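Local coordinates for protein (R)-specific secondary-alkylsulfatase (Pseudomonas sp., PDB 4AXH) that hydrolyses secondary alkyl sulfates enantioselectively with strict inversion of configuration, using a zinc site to turn (R)-esters into (S)-alcohols and sulfate, at residues 118-121 / 122-126; 297-301 / 302-306; 620-623 / 624-628. All blocks are in the same frame, centred on the assembly; numbering follows the deposited sequence. Where two conformers were deposited one is given.

Contact 1 of 3, residues 118-121 / 122-126; sequences FEVM and PKLYQ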
ATOM      1  N   PHE A 118     -34.980   3.073  17.186  1.00 29.92           N
ATOM      2  CA  PHE A 118     -34.605   4.024  18.218  1.00 28.48           C
ATOM      3  C   PHE A 118     -34.825   5.450  17.792  1.00 35.94           C
ATOM      4  O   PHE A 118     -34.362   5.833  16.715  1.00 36.26           O
ATOM      5  CB  PHE A 118     -33.097   3.881  18.523  1.00 29.61           C
ATOM      6  CG  PHE A 118     -32.577   2.530  18.919  1.00 30.46           C
ATOM      7  CD1 PHE A 118     -32.213   1.598  17.955  1.00 32.21           C
ATOM      8  CD2 PHE A 118     -32.360   2.221  20.255  1.00 32.49           C
ATOM      9  CE1 PHE A 118     -31.712   0.354  18.325  1.00 33.47           C
ATOM     10  CE2 PHE A 118     -31.874   0.973  20.624  1.00 34.60           C
ATOM     11  CZ  PHE A 118     -31.531   0.053  19.655  1.00 32.21           C
ATOM     12  N   GLU A 119     -35.406   6.287  18.679  1.00 35.75           N
ATOM     13  CA  GLU A 119     -35.533   7.727  18.422  1.00 36.18           C
ATOM     14  C   GLU A 119     -34.236   8.410  18.864  1.00 39.94           C
ATOM     15  O   GLU A 119     -33.717   8.092  19.919  1.00 40.57           O
ATOM     16  CB  GLU A 119     -36.727   8.317  19.181  1.00 37.65           C
ATOM     17  CG  GLU A 119     -37.134   9.724  18.771  1.00 46.45           C
ATOM     18  CD  GLU A 119     -38.392  10.232  19.454  1.00 71.53           C
ATOM     19  OE1 GLU A 119     -38.510  10.094  20.695  1.00 51.49           O
ATOM     20  OE2 GLU A 119     -39.260  10.789  18.745  1.00 84.77           O
ATOM     21  N   VAL A 120     -33.697   9.301  18.041  1.00 35.57           N
ATOM     22  CA  VAL A 120     -32.508  10.078  18.363  1.00 35.20           C
ATOM     23  C   VAL A 120     -33.024  11.434  18.840  1.00 42.13           C
ATOM     24  O   VAL A 120     -32.616  11.946  19.877  1.00 43.68           O
ATOM     25  CB  VAL A 120     -31.535  10.220  17.165  1.00 38.76           C
ATOM     26  CG1 VAL A 120     -30.340  11.125  17.509  1.00 38.45           C
ATOM     27  CG2 VAL A 120     -31.064   8.856  16.662  1.00 38.03           C
ATOM     28  N   MET A 121     -33.957  11.978  18.085  1.00 40.47           N
ATOM     29  CA  MET A 121     -34.659  13.247  18.284  1.00 40.51           C
ATOM     30  C   MET A 121     -36.040  13.085  17.609  1.00 46.99           C
ATOM     31  O   MET A 121     -36.157  12.237  16.722  1.00 46.95           O
ATOM     32  CB  MET A 121     -33.902  14.366  17.552  1.00 42.18           C
ATOM     33  CG  MET A 121     -32.637  14.711  18.199  1.00 45.64           C
ATOM     34  SD  MET A 121     -32.047  16.266  17.634  1.00 50.28           S
ATOM     35  CE  MET A 121     -30.746  16.496  18.830  1.00 47.06           C
ATOM     36  N   PRO A 122     -37.086  13.879  17.944  1.00 43.62           N
ATOM     37  CA  PRO A 122     -38.362  13.730  17.209  1.00 41.81           C
ATOM     38  C   PRO A 122     -38.107  13.993  15.724  1.00 41.95           C
ATOM     39  O   PRO A 122     -37.270  14.866  15.423  1.00 39.04           O
ATOM     40  CB  PRO A 122     -39.270  14.782  17.851  1.00 43.21           C
ATOM     41  CG  PRO A 122     -38.621  15.094  19.183  1.00 47.54           C
ATOM     42  CD  PRO A 122     -37.165  14.971  18.944  1.00 43.68           C
ATOM     43  N   LYS A 123     -38.738  13.159  14.804  1.00 37.78           N
ATOM     44  CA  LYS A 123     -38.572  13.191  13.333  1.00 36.47           C
ATOM     45  C   LYS A 123     -37.225  12.536  12.889  1.00 39.25           C
ATOM     46  O   LYS A 123     -36.881  12.608  11.707  1.00 39.16           O
ATOM     47  CB  LYS A 123     -38.643  14.634  12.757  1.00 38.77           C
ATOM     48  CG  LYS A 123     -40.005  15.312  12.735  1.00 55.39           C
ATOM     49  CD  LYS A 123     -39.879  16.718  12.080  1.00 72.75           C
ATOM     50  CE  LYS A 123     -41.212  17.311  11.664  1.00 92.92           C
ATOM     51  NZ  LYS A 123     -41.081  18.380  10.636  1.00 94.39           N
ATOM     52  N   LEU A 124     -36.466  11.922  13.824  1.00 34.62           N
ATOM     53  CA  LEU A 124     -35.148  11.329  13.559  1.00 34.90           C
ATOM     54  C   LEU A 124     -34.957  10.005  14.294  1.00 40.66           C
ATOM     55  O   LEU A 124     -34.814   9.975  15.521  1.00 40.41           O
ATOM     56  CB  LEU A 124     -34.043  12.322  13.920  1.00 34.85           C
ATOM     57  CG  LEU A 124     -32.658  12.020  13.397  1.00 40.13           C
ATOM     58  CD1 LEU A 124     -32.583  12.282  11.907  1.00 43.04           C
ATOM     59  CD2 LEU A 124     -31.600  12.849  14.123  1.00 36.74           C
ATOM     60  N   TYR A 125     -34.985   8.911  13.529  1.00 36.78           N
ATOM     61  CA  TYR A 125     -34.899   7.555  14.036  1.00 36.21           C
ATOM     62  C   TYR A 125     -33.752   6.763  13.408  1.00 39.60           C
ATOM     63  O   TYR A 125     -33.124   7.198  12.435  1.00 38.90           O
ATOM     64  CB  TYR A 125     -36.241   6.820  13.860  1.00 38.23           C
ATOM     65  CG  TYR A 125     -37.406   7.571  14.461  1.00 42.80           C
ATOM     66  CD1 TYR A 125     -38.002   8.632  13.782  1.00 43.91           C
ATOM     67  CD2 TYR A 125     -37.901   7.242  15.716  1.00 45.09           C
ATOM     68  CE1 TYR A 125     -39.027   9.373  14.362  1.00 45.17           C
ATOM     69  CE2 TYR A 125     -38.972   7.941  16.275  1.00 47.60           C
ATOM     70  CZ  TYR A 125     -39.521   9.014  15.601  1.00 55.41           C
ATOM     71  OH  TYR A 125     -40.553   9.736  16.156  1.00 63.25           O
ATOM     72  N   GLN A 126     -33.465   5.596  13.990  1.00 34.96           N
ATOM     73  CA  GLN A 126     -32.400   4.749  13.530  1.00 33.79           C
ATOM     74  C   GLN A 126     -32.780   3.304  13.754  1.00 37.97           C
ATOM     75  O   GLN A 126     -33.371   2.970  14.789  1.00 39.10           O
ATOM     76  CB  GLN A 126     -31.129   5.107  14.300  1.00 34.78           C
ATOM     77  CG  GLN A 126     -29.845   4.945  13.514  1.00 31.87           C
ATOM     78  CD  GLN A 126     -28.728   5.804  14.067  1.00 43.72           C
ATOM     79  OE1 GLN A 126     -27.930   6.350  13.173  1.00 44.37           O
ATOM     80  NE2 GLN A 126     -28.515   5.911  15.285  1.00 23.66           N
TER

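Contact 2 of 3, residues 297-301 / 302-306; sequences NIYLP and QFKVL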
ATOM      1  N   ASN A 297     -19.473  12.669   5.254  1.00 30.91           N
ATOM      2  CA  ASN A 297     -20.219  12.826   6.510  1.00 31.12           C
ATOM      3  C   ASN A 297     -21.465  13.665   6.185  1.00 34.48           C
ATOM      4  O   ASN A 297     -21.510  14.363   5.176  1.00 33.53           O
ATOM      5  CB  ASN A 297     -19.374  13.526   7.588  1.00 32.44           C
ATOM      6  CG  ASN A 297     -18.153  12.773   8.033  1.00 45.76           C
ATOM      7  OD1 ASN A 297     -18.168  11.549   8.196  1.00 51.51           O
ATOM      8  ND2 ASN A 297     -17.081  13.501   8.296  1.00 27.33           N
ATOM      9  N   ILE A 298     -22.484  13.556   7.000  1.00 32.51           N
ATOM     10  CA  ILE A 298     -23.726  14.273   6.775  1.00 33.12           C
ATOM     11  C   ILE A 298     -24.117  15.011   8.044  1.00 42.88           C
ATOM     12  O   ILE A 298     -24.359  14.384   9.074  1.00 44.70           O
ATOM     13  CB  ILE A 298     -24.850  13.341   6.246  1.00 35.47           C
ATOM     14  CG1 ILE A 298     -24.394  12.550   5.005  1.00 34.63           C
ATOM     15  CG2 ILE A 298     -26.158  14.129   5.957  1.00 36.66           C
ATOM     16  CD1 ILE A 298     -24.070  11.167   5.261  1.00 35.92           C
ATOM     17  N   TYR A 299     -24.131  16.341   7.984  1.00 41.63           N
ATOM     18  CA  TYR A 299     -24.541  17.147   9.127  1.00 42.45           C
ATOM     19  C   TYR A 299     -25.998  17.580   8.896  1.00 44.04           C
ATOM     20  O   TYR A 299     -26.429  17.764   7.757  1.00 42.90           O
ATOM     21  CB  TYR A 299     -23.568  18.336   9.370  1.00 44.40           C
ATOM     22  CG  TYR A 299     -23.998  19.313  10.448  1.00 46.62           C
ATOM     23  CD1 TYR A 299     -23.929  18.973  11.795  1.00 47.33           C
ATOM     24  CD2 TYR A 299     -24.404  20.606  10.122  1.00 48.55           C
ATOM     25  CE1 TYR A 299     -24.305  19.879  12.789  1.00 47.25           C
ATOM     26  CE2 TYR A 299     -24.756  21.530  11.109  1.00 48.99           C
ATOM     27  CZ  TYR A 299     -24.716  21.159  12.440  1.00 53.33           C
ATOM     28  OH  TYR A 299     -25.133  22.060  13.389  1.00 50.43           O
ATOM     29  N   LEU A 300     -26.760  17.633   9.972  1.00 39.36           N
ATOM     30  CA  LEU A 300     -28.153  18.025   9.945  1.00 37.84           C
ATOM     31  C   LEU A 300     -28.285  19.327  10.710  1.00 41.15           C
ATOM     32  O   LEU A 300     -28.467  19.313  11.939  1.00 38.15           O
ATOM     33  CB  LEU A 300     -29.072  16.922  10.501  1.00 37.38           C
ATOM     34  CG  LEU A 300     -29.012  15.617   9.736  1.00 41.81           C
ATOM     35  CD1 LEU A 300     -29.844  14.554  10.411  1.00 41.41           C
ATOM     36  CD2 LEU A 300     -29.429  15.810   8.289  1.00 45.00           C
ATOM     37  N   PRO A 301     -28.132  20.476   9.991  1.00 41.15           N
ATOM     38  CA  PRO A 301     -28.202  21.782  10.680  1.00 42.33           C
ATOM     39  C   PRO A 301     -29.472  22.022  11.491  1.00 46.53           C
ATOM     40  O   PRO A 301     -29.371  22.553  12.593  1.00 48.20           O
ATOM     41  CB  PRO A 301     -27.933  22.816   9.578  1.00 43.96           C
ATOM     42  CG  PRO A 301     -28.045  22.086   8.305  1.00 47.15           C
ATOM     43  CD  PRO A 301     -27.853  20.639   8.550  1.00 42.30           C
ATOM     44  N   GLN A 302     -30.622  21.528  11.013  1.00 42.25           N
ATOM     45  CA  GLN A 302     -31.917  21.668  11.688  1.00 42.20           C
ATOM     46  C   GLN A 302     -31.987  20.902  12.989  1.00 48.74           C
ATOM     47  O   GLN A 302     -32.677  21.335  13.918  1.00 51.65           O
ATOM     48  CB  GLN A 302     -33.068  21.188  10.793  1.00 42.90           C
ATOM     49  CG  GLN A 302     -33.291  21.995   9.521  1.00 44.48           C
ATOM     50  CD  GLN A 302     -34.055  21.194   8.488  1.00 63.57           C
ATOM     51  OE1 GLN A 302     -34.258  19.972   8.590  1.00 55.01           O
ATOM     52  NE2 GLN A 302     -34.486  21.867   7.453  1.00 61.94           N
ATOM     53  N   PHE A 303     -31.307  19.746  13.046  1.00 43.38           N
ATOM     54  CA  PHE A 303     -31.343  18.832  14.182  1.00 41.62           C
ATOM     55  C   PHE A 303     -30.150  18.972  15.129  1.00 46.56           C
ATOM     56  O   PHE A 303     -30.219  18.461  16.255  1.00 46.34           O
ATOM     57  CB  PHE A 303     -31.409  17.392  13.662  1.00 42.27           C
ATOM     58  CG  PHE A 303     -32.691  17.012  12.966  1.00 42.52           C
ATOM     59  CD1 PHE A 303     -32.877  17.291  11.618  1.00 44.08           C
ATOM     60  CD2 PHE A 303     -33.678  16.304  13.636  1.00 44.57           C
ATOM     61  CE1 PHE A 303     -34.059  16.945  10.980  1.00 46.50           C
ATOM     62  CE2 PHE A 303     -34.857  15.938  12.990  1.00 45.91           C
ATOM     63  CZ  PHE A 303     -35.042  16.269  11.668  1.00 45.19           C
ATOM     64  N   LYS A 304     -29.069  19.659  14.685  1.00 42.98           N
ATOM     65  CA  LYS A 304     -27.834  19.819  15.470  0.50 43.28           C
ATOM     66  C   LYS A 304     -27.217  18.426  15.775  1.00 48.92           C
ATOM     67  O   LYS A 304     -26.699  18.189  16.885  1.00 49.31           O
ATOM     68  CB  LYS A 304     -28.054  20.654  16.763  0.50 44.36           C
ATOM     69  CG  LYS A 304     -27.903  22.156  16.587  0.50 42.84           C
ATOM     70  CD  LYS A 304     -27.751  22.849  17.942  0.50 42.15           C
ATOM     71  CE  LYS A 304     -26.479  23.659  18.024  0.50 41.04           C
ATOM     72  NZ  LYS A 304     -25.831  23.551  19.364  0.50 49.83           N
ATOM     73  N   VAL A 305     -27.328  17.484  14.785  1.00 44.20           N
ATOM     74  CA  VAL A 305     -26.822  16.108  14.839  1.00 42.79           C
ATOM     75  C   VAL A 305     -25.801  15.918  13.727  1.00 44.90           C
ATOM     76  O   VAL A 305     -25.970  16.484  12.634  1.00 46.20           O
ATOM     77  CB  VAL A 305     -27.885  14.958  14.882  1.00 46.77           C
ATOM     78  CG1 VAL A 305     -29.109  15.302  15.714  1.00 46.16           C
ATOM     79  CG2 VAL A 305     -28.303  14.509  13.510  1.00 47.52           C
ATOM     80  N   LEU A 306     -24.730  15.152  14.004  1.00 36.91           N
ATOM     81  CA  LEU A 306     -23.697  14.866  13.011  1.00 34.33           C
ATOM     82  C   LEU A 306     -23.624  13.374  12.737  1.00 38.69           C
ATOM     83  O   LEU A 306     -23.593  12.568  13.672  1.00 38.78           O
ATOM     84  CB  LEU A 306     -22.326  15.452  13.401  1.00 33.17           C
ATOM     85  CG  LEU A 306     -21.115  15.114  12.512  1.00 35.33           C
ATOM     86  CD1 LEU A 306     -21.175  15.839  11.189  1.00 36.11           C
ATOM     87  CD2 LEU A 306     -19.840  15.411  13.202  1.00 31.94           C
TER

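Contact 3 of 3, residues 620-623 / 624-628; sequences RKLD and LPTAI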
ATOM      1  N   ARG A 620     -22.769 -17.004 -17.974  1.00 96.71           N
ATOM      2  CA  ARG A 620     -22.717 -18.384 -18.483  1.00 97.38           C
ATOM      3  C   ARG A 620     -24.099 -19.010 -18.697  1.00102.50           C
ATOM      4  O   ARG A 620     -24.244 -20.238 -18.745  1.00101.27           O
ATOM      5  CB  ARG A 620     -21.686 -19.275 -17.732  1.00 98.22           C
ATOM      6  CG  ARG A 620     -20.346 -18.563 -17.499  1.00108.75           C
ATOM      7  CD  ARG A 620     -19.110 -19.428 -17.667  1.00118.00           C
ATOM      8  NE  ARG A 620     -17.906 -18.594 -17.794  1.00126.05           N
ATOM      9  CZ  ARG A 620     -17.438 -18.110 -18.948  1.00132.62           C
ATOM     10  NH1 ARG A 620     -18.055 -18.385 -20.093  1.00120.75           N
ATOM     11  NH2 ARG A 620     -16.365 -17.330 -18.960  1.00105.76           N
ATOM     12  N   LYS A 621     -25.114 -18.129 -18.877  1.00100.59           N
ATOM     13  CA  LYS A 621     -26.492 -18.506 -19.188  1.00100.72           C
ATOM     14  C   LYS A 621     -26.581 -18.778 -20.701  1.00106.55           C
ATOM     15  O   LYS A 621     -27.150 -19.798 -21.104  1.00107.07           O
ATOM     16  CB  LYS A 621     -27.495 -17.438 -18.725  1.00102.12           C
ATOM     17  CG  LYS A 621     -28.309 -17.924 -17.532  1.00108.13           C
ATOM     18  CD  LYS A 621     -27.922 -17.225 -16.235  1.00116.61           C
ATOM     19  CE  LYS A 621     -27.132 -18.019 -15.195  1.00124.90           C
ATOM     20  NZ  LYS A 621     -26.134 -18.972 -15.752  1.00131.15           N
ATOM     21  N   LEU A 622     -25.958 -17.887 -21.521  1.00102.80           N
ATOM     22  CA  LEU A 622     -25.842 -17.958 -22.984  1.00102.38           C
ATOM     23  C   LEU A 622     -24.446 -18.439 -23.406  1.00105.89           C
ATOM     24  O   LEU A 622     -23.430 -17.989 -22.880  1.00104.81           O
ATOM     25  CB  LEU A 622     -26.185 -16.598 -23.630  1.00102.57           C
ATOM     26  CG  LEU A 622     -25.934 -16.404 -25.137  1.00107.51           C
ATOM     27  CD1 LEU A 622     -26.961 -17.145 -25.984  1.00107.67           C
ATOM     28  CD2 LEU A 622     -25.970 -14.942 -25.488  1.00110.18           C
ATOM     29  N   ASP A 623     -24.427 -19.365 -24.354  1.00104.05           N
ATOM     30  CA  ASP A 623     -23.254 -20.021 -24.911  1.00104.94           C
ATOM     31  C   ASP A 623     -22.737 -19.236 -26.128  1.00109.79           C
ATOM     32  O   ASP A 623     -23.519 -18.542 -26.778  1.00109.43           O
ATOM     33  CB  ASP A 623     -23.685 -21.456 -25.286  1.00107.60           C
ATOM     34  CG  ASP A 623     -22.703 -22.315 -26.055  1.00124.93           C
ATOM     35  OD1 ASP A 623     -21.524 -22.397 -25.635  1.00127.17           O
ATOM     36  OD2 ASP A 623     -23.132 -22.972 -27.033  1.00131.95           O
ATOM     37  N   LEU A 624     -21.423 -19.331 -26.424  1.00107.39           N
ATOM     38  CA  LEU A 624     -20.804 -18.651 -27.570  1.00107.88           C
ATOM     39  C   LEU A 624     -21.382 -19.104 -28.945  1.00113.79           C
ATOM     40  O   LEU A 624     -21.979 -18.248 -29.600  1.00113.30           O
ATOM     41  CB  LEU A 624     -19.251 -18.728 -27.542  1.00107.82           C
ATOM     42  CG  LEU A 624     -18.473 -17.417 -27.672  1.00111.91           C
ATOM     43  CD1 LEU A 624     -16.973 -17.650 -27.549  1.00111.77           C
ATOM     44  CD2 LEU A 624     -18.807 -16.705 -28.977  1.00114.02           C
ATOM     45  N   PRO A 625     -21.278 -20.390 -29.409  1.00111.89           N
ATOM     46  CA  PRO A 625     -21.871 -20.736 -30.722  1.00112.14           C
ATOM     47  C   PRO A 625     -23.394 -20.559 -30.816  1.00116.50           C
ATOM     48  O   PRO A 625     -23.894 -20.221 -31.893  1.00116.39           O
ATOM     49  CB  PRO A 625     -21.409 -22.174 -30.969  1.00113.75           C
ATOM     50  CG  PRO A 625     -21.088 -22.705 -29.639  1.00117.85           C
ATOM     51  CD  PRO A 625     -20.603 -21.563 -28.811  1.00113.29           C
ATOM     52  N   THR A 626     -24.113 -20.728 -29.679  1.00112.62           N
ATOM     53  CA  THR A 626     -25.561 -20.519 -29.549  1.00112.31           C
ATOM     54  C   THR A 626     -25.886 -19.051 -29.892  1.00116.33           C
ATOM     55  O   THR A 626     -26.855 -18.788 -30.608  1.00115.94           O
ATOM     56  CB  THR A 626     -25.997 -20.900 -28.122  1.00121.66           C
ATOM     57  OG1 THR A 626     -25.707 -22.279 -27.895  1.00122.45           O
ATOM     58  CG2 THR A 626     -27.471 -20.622 -27.845  1.00120.11           C
ATOM     59  N   ALA A 627     -25.044 -18.113 -29.399  1.00113.10           N
ATOM     60  CA  ALA A 627     -25.148 -16.671 -29.625  1.00112.88           C
ATOM     61  C   ALA A 627     -24.834 -16.305 -31.065  1.00115.74           C
ATOM     62  O   ALA A 627     -25.515 -15.438 -31.618  1.00115.02           O
ATOM     63  CB  ALA A 627     -24.212 -15.929 -28.692  1.00113.73           C
ATOM     64  N   ILE A 628     -23.795 -16.954 -31.668  1.00111.84           N
ATOM     65  CA  ILE A 628     -23.378 -16.767 -33.068  1.00111.36           C
ATOM     66  C   ILE A 628     -24.552 -17.087 -33.989  1.00116.03           C
ATOM     67  O   ILE A 628     -24.890 -16.267 -34.849  1.00115.82           O
ATOM     68  CB  ILE A 628     -22.127 -17.618 -33.461  1.00114.12           C
ATOM     69  CG1 ILE A 628     -20.918 -17.433 -32.506  1.00114.08           C
ATOM     70  CG2 ILE A 628     -21.730 -17.411 -34.930  1.00115.23           C
ATOM     71  CD1 ILE A 628     -20.345 -16.059 -32.372  1.00119.01           C
TER

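Contact 1 of 3, residues 118-121 / 122-126
E119 lies alongside the ring of Y125, both side chains pointing the same way, and its CG rests 3.6 Å from Y125 CE2. CG of E119 stands anti to the backbone N (chi1 -168°) and the chain beyond stays extended, which carries the carboxylate along the ring; its plane ends 26° from that of the phenol, and OE2 comes to 3.1 Å from Y125 OH. Glutamate suits this partly exposed place: its methylenes pack against Y125 CE2 while its carboxylate reaches past the ring to P122 CA.

F118, M121, L124 and Q126 occupy the other face. The F118 ring turns an edge to Q126 O, with that oxygen lying in the ring plane, and R128 adds a cation-pi contact. V120, with CG1 4.0 Å from L124 CD2, brings branched aliphatic bulk to the buried side, where it meets strand 350-352.

The pairing slips by one residue between E119 and M121. F118 and Q126 exchange two N-H...O=C bonds, but L124 O then faces two residues: V120 N binds it at 2.8 Å and almost straight (171°), while M121 N makes a weak bond of 3.4 Å. Next, L124 N returns to M121 O at 2.9 Å, closing a type II turn in which P122 supplies the fixed phi of the second position and exposed K123 accepts positive phi.

The result is a tight antiparallel beta hairpin carrying a classic bulge, which supplies the second and third strands of the eight-stranded sheet of this metallo-beta-lactamase fold, inside edge strand 67-70.

Contact 2 of 3, residues 297-301 / 302-306
L300 O is approached by two N-H groups, K304 N at 2.8 Å and F303 N at 3.1 Å. Both bonds are bent and weak, and both converge on the one carbonyl across the turn. P301, Q302 and F303 follow a helix-like path, then K304 takes positive phi and lets the chain run back. P301 suits the start, because its ring fixes phi and a proline has no N-H to leave without a partner.

The returning strand begins at V305, whose O receives L300 N at 3.0 Å in a straight bond. K304 and V305 thus both stand opposite L300, which makes a G1 beta bulge.

On one face L300 and V305 cross obliquely, the methyl L300 CD1 lying 3.5 Å from V305 CG2. The valine is turned (chi1 -37°) with CG2 between its N and its carbonyl carbon, aimed at the leucine, and F303 CB meets L300 CB from the turn at 4.0 Å. These apolar types fit a face that packs on L124 of another hairpin. On the other face Y299 and L306 pair: L306 CD1 touches Y299 CB at 3.9 Å, and L306 CB lies at the edge of the tyrosine ring. Y299 CG is anti to the backbone N (chi1 174°), which lays the ring along the strand past V305 O. Its hydroxyl is satisfied by a hydrogen bond to R347 O, and its ring stacks with Y344 of helix 330-344.

The hairpin fills the middle of a six-stranded mixed sheet: strand 296-300 is flanked on its far side by antiparallel strand 280-286, strand 305-307 by parallel strand 350-352, and helix 330-344 packs against the Y299 and L306 face.

Contact 3 of 3, residues 620-623 / 624-628
A chi1 of 172° swings the carboxylate of D623 forward over the start of the helix, and T626, whose chi1 of -61° sets OG1 beside its own backbone N, turns its hydroxyl to meet it. T626 OG1 donates to D623 OD2 at 2.8 Å, where OD2 receives it on its anti lone pair, the one facing away from the other carboxylate oxygen. The two side chains cross at about a right angle. The same OD2 also lies 3.3 Å from P625 CG, so the pyrrolidine ring sits against the carboxylate with its CH groups.

D623 holds the N-cap position. Its carbonyl oxygen is the first to accept along the new helix, from A627 N at 3.1 Å with an N-H...O angle of 144°, the donor tilted from the carbonyl plane. An aspartate is well chosen here, since its negative charge would probably interact favourably with the positive end of the helix dipole. P625, in the first turn, needs no N-H for an i-4 bond, and its fixed phi agrees with the helical path. Helix 611-618 is closed by a Schellman motif, with R620 at positive phi, and L622 is bonded back through its backbone to Q616. The linker therefore makes a short corner between two helices of the C-terminal, SCP2-like domain.

Beneath the cap the contact turns apolar. L622 reaches forward with both methyls: CD2 lies 3.8 Å from A627 CB, while CD1 lies 4.0 Å from T626 CG2. L622 also touches Q616 and I617 of helix 611-618. Small A627 lets the helix approach L622 closely and also meets V633; L624 packs on L642 and F646 of helix 640-646.

Contacts 1 and 2 are both partly buried hairpins of the metallo-beta-lactamase domain, one in each of its two large sheets, and they pack on each other: M121 SD lies 3.6 Å from V305 CG1, and L124 CD2 lies 3.7 Å from V305 CG2. Each carries a bulge, classic in 118-126 and G1 in 297-306, and both rely on backbone bonds with apolar faces turned toward the other sheet. Contact 3 belongs to the C-terminal domain, its nearest atoms about 36 Å from either hairpin. It is a surface corner between helices, where the polar bonds, one carboxylate-hydroxyl and one backbone, are those of a helix N-terminus.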